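PDB 1NE2: hypothetical protein ta1320, which is of unknown function but is probably an AdoMet-dependent methyltransferase. Local coordinates for residues Lys149-Leu154 with Phe165-Val170. Sequence-based numbering, arbitrary orientation.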
# COMPACT_ATOMS: atom_id res chain seq x y z
N LYS B 149 10.20 -23.74 -15.44
CA LYS B 149 11.55 -23.77 -16.00
C LYS B 149 12.49 -22.84 -15.25
O LYS B 149 13.71 -23.00 -15.32
CB LYS B 149 11.53 -23.39 -17.48
CG LYS B 149 10.83 -24.39 -18.39
CD LYS B 149 11.19 -24.17 -19.85
CE LYS B 149 10.87 -22.75 -20.30
NZ LYS B 149 11.29 -22.50 -21.71
N ALA B 150 11.94 -21.87 -14.54
CA ALA B 150 12.75 -20.93 -13.77
C ALA B 150 12.87 -21.38 -12.32
O ALA B 150 13.46 -20.70 -11.48
CB ALA B 150 12.13 -19.54 -13.83
N ARG B 151 12.32 -22.56 -12.04
CA ARG B 151 12.31 -23.14 -10.70
C ARG B 151 13.65 -23.15 -9.97
O ARG B 151 13.77 -22.65 -8.85
CB ARG B 151 11.76 -24.57 -10.78
CG ARG B 151 11.26 -25.12 -9.46
CD ARG B 151 10.59 -26.47 -9.66
NE ARG B 151 9.84 -26.88 -8.48
CZ ARG B 151 9.15 -28.01 -8.38
NH1 ARG B 151 9.12 -28.85 -9.40
NH2 ARG B 151 8.50 -28.29 -7.26
N ASP B 152 14.67 -23.72 -10.61
CA ASP B 152 16.00 -23.80 -10.00
C ASP B 152 16.56 -22.42 -9.69
O ASP B 152 17.03 -22.16 -8.58
CB ASP B 152 16.96 -24.56 -10.91
CG ASP B 152 16.53 -25.99 -11.14
OD1 ASP B 152 16.32 -26.73 -10.15
OD2 ASP B 152 16.40 -26.39 -12.32
N PHE B 153 16.52 -21.54 -10.68
CA PHE B 153 17.03 -20.18 -10.52
C PHE B 153 16.28 -19.44 -9.41
O PHE B 153 16.89 -18.82 -8.54
CB PHE B 153 16.88 -19.40 -11.83
CG PHE B 153 17.27 -17.95 -11.72
CD1 PHE B 153 18.59 -17.59 -11.47
CD2 PHE B 153 16.32 -16.95 -11.88
CE1 PHE B 153 18.95 -16.25 -11.37
CE2 PHE B 153 16.67 -15.60 -11.79
CZ PHE B 153 17.99 -15.25 -11.54
N LEU B 154 14.95 -19.52 -9.44
CA LEU B 154 14.15 -18.84 -8.43
C LEU B 154 14.39 -19.35 -7.02
O LEU B 154 14.54 -18.56 -6.09
CB LEU B 154 12.66 -18.93 -8.79
CG LEU B 154 12.26 -18.12 -10.02
CD1 LEU B 154 10.78 -18.30 -10.28
CD2 LEU B 154 12.59 -16.65 -9.81
N PHE B 165 9.11 -21.06 2.13
CA PHE B 165 8.22 -21.97 2.84
C PHE B 165 7.27 -22.68 1.89
O PHE B 165 6.57 -23.61 2.28
CB PHE B 165 7.46 -21.22 3.94
CG PHE B 165 6.65 -20.07 3.45
CD1 PHE B 165 5.36 -20.28 2.96
CD2 PHE B 165 7.15 -18.77 3.49
CE1 PHE B 165 4.59 -19.21 2.52
CE2 PHE B 165 6.39 -17.70 3.06
CZ PHE B 165 5.10 -17.92 2.57
N ARG B 166 7.25 -22.25 0.63
CA ARG B 166 6.41 -22.89 -0.38
C ARG B 166 7.08 -22.94 -1.75
O ARG B 166 7.60 -21.94 -2.24
CB ARG B 166 5.05 -22.19 -0.51
CG ARG B 166 4.14 -22.81 -1.58
CD ARG B 166 2.71 -22.29 -1.49
NE ARG B 166 2.19 -22.51 -0.14
CZ ARG B 166 1.65 -21.56 0.62
NH1 ARG B 166 1.54 -20.32 0.16
NH2 ARG B 166 1.26 -21.84 1.86
N GLU B 167 7.09 -24.14 -2.33
CA GLU B 167 7.60 -24.39 -3.67
C GLU B 167 6.69 -25.51 -4.12
O GLU B 167 6.98 -26.69 -3.93
CB GLU B 167 9.05 -24.87 -3.69
CG GLU B 167 9.58 -24.89 -5.11
CD GLU B 167 11.01 -25.39 -5.21
OE1 GLU B 167 11.76 -25.28 -4.22
OE2 GLU B 167 11.38 -25.86 -6.31
N GLU B 168 5.57 -25.11 -4.69
CA GLU B 168 4.53 -26.03 -5.10
C GLU B 168 4.33 -26.20 -6.59
O GLU B 168 4.28 -25.22 -7.34
CB GLU B 168 3.23 -25.58 -4.45
CG GLU B 168 2.02 -26.43 -4.76
CD GLU B 168 0.76 -25.84 -4.18
OE1 GLU B 168 0.86 -24.82 -3.47
OE2 GLU B 168 -0.32 -26.39 -4.43
N LYS B 169 4.20 -27.45 -7.02
CA LYS B 169 3.99 -27.74 -8.42
C LYS B 169 2.50 -27.65 -8.74
O LYS B 169 1.67 -28.21 -8.03
CB LYS B 169 4.50 -29.15 -8.75
CG LYS B 169 4.29 -29.56 -10.20
CD LYS B 169 4.77 -30.99 -10.46
CE LYS B 169 3.94 -32.01 -9.69
NZ LYS B 169 4.35 -33.41 -9.99
N VAL B 170 2.17 -26.90 -9.79
CA VAL B 170 0.78 -26.75 -10.22
C VAL B 170 0.78 -26.98 -11.72
O VAL B 170 1.72 -26.58 -12.42
CB VAL B 170 0.22 -25.34 -9.90
CG1 VAL B 170 0.21 -25.12 -8.39
CG2 VAL B 170 1.05 -24.28 -10.57
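Arg151, in the first turn of helix 151-161, reaches over to Glu167 on strand 162-173, and most of the contact is this one pair of side chains. Arg151 NE sits 2.8 Å from Glu167 OE2, but the N-H points well off line (130°), so the hydrogen bond within the ion pair is weak. The same oxygen also presses on the arginine stem, 3.2 Å from Arg151 CG. Both chains run out extended and meet at a slant, with guanidinium and carboxylate planes 73° apart; this is not a coplanar bidentate pair. Arg151 holds CG anti to its own N (chi1 -160°), which sends the straight chain across to the strand. Beyond the tight part, the contact thins toward solvent: Arg151 NH2 only skims Lys169 CB at 4.4 Å, and the lysine amine turns off to Tyr171. Glu167 OE2 is shared with Arg155, one turn along the helix, while Arg151 NH1 pairs with Glu189. A leucine in place of Arg151 would probably leave Glu189 and Glu167 each short of a positive partner, Glu167 keeping Arg155. Helix 151-161 lies against strand 162-173, one of the sheet's two edge strands, whose antiparallel neighbour 187-197 supplies Glu189; Leu154 touches Phe193 of that strand and Ile132 of helix 126-138.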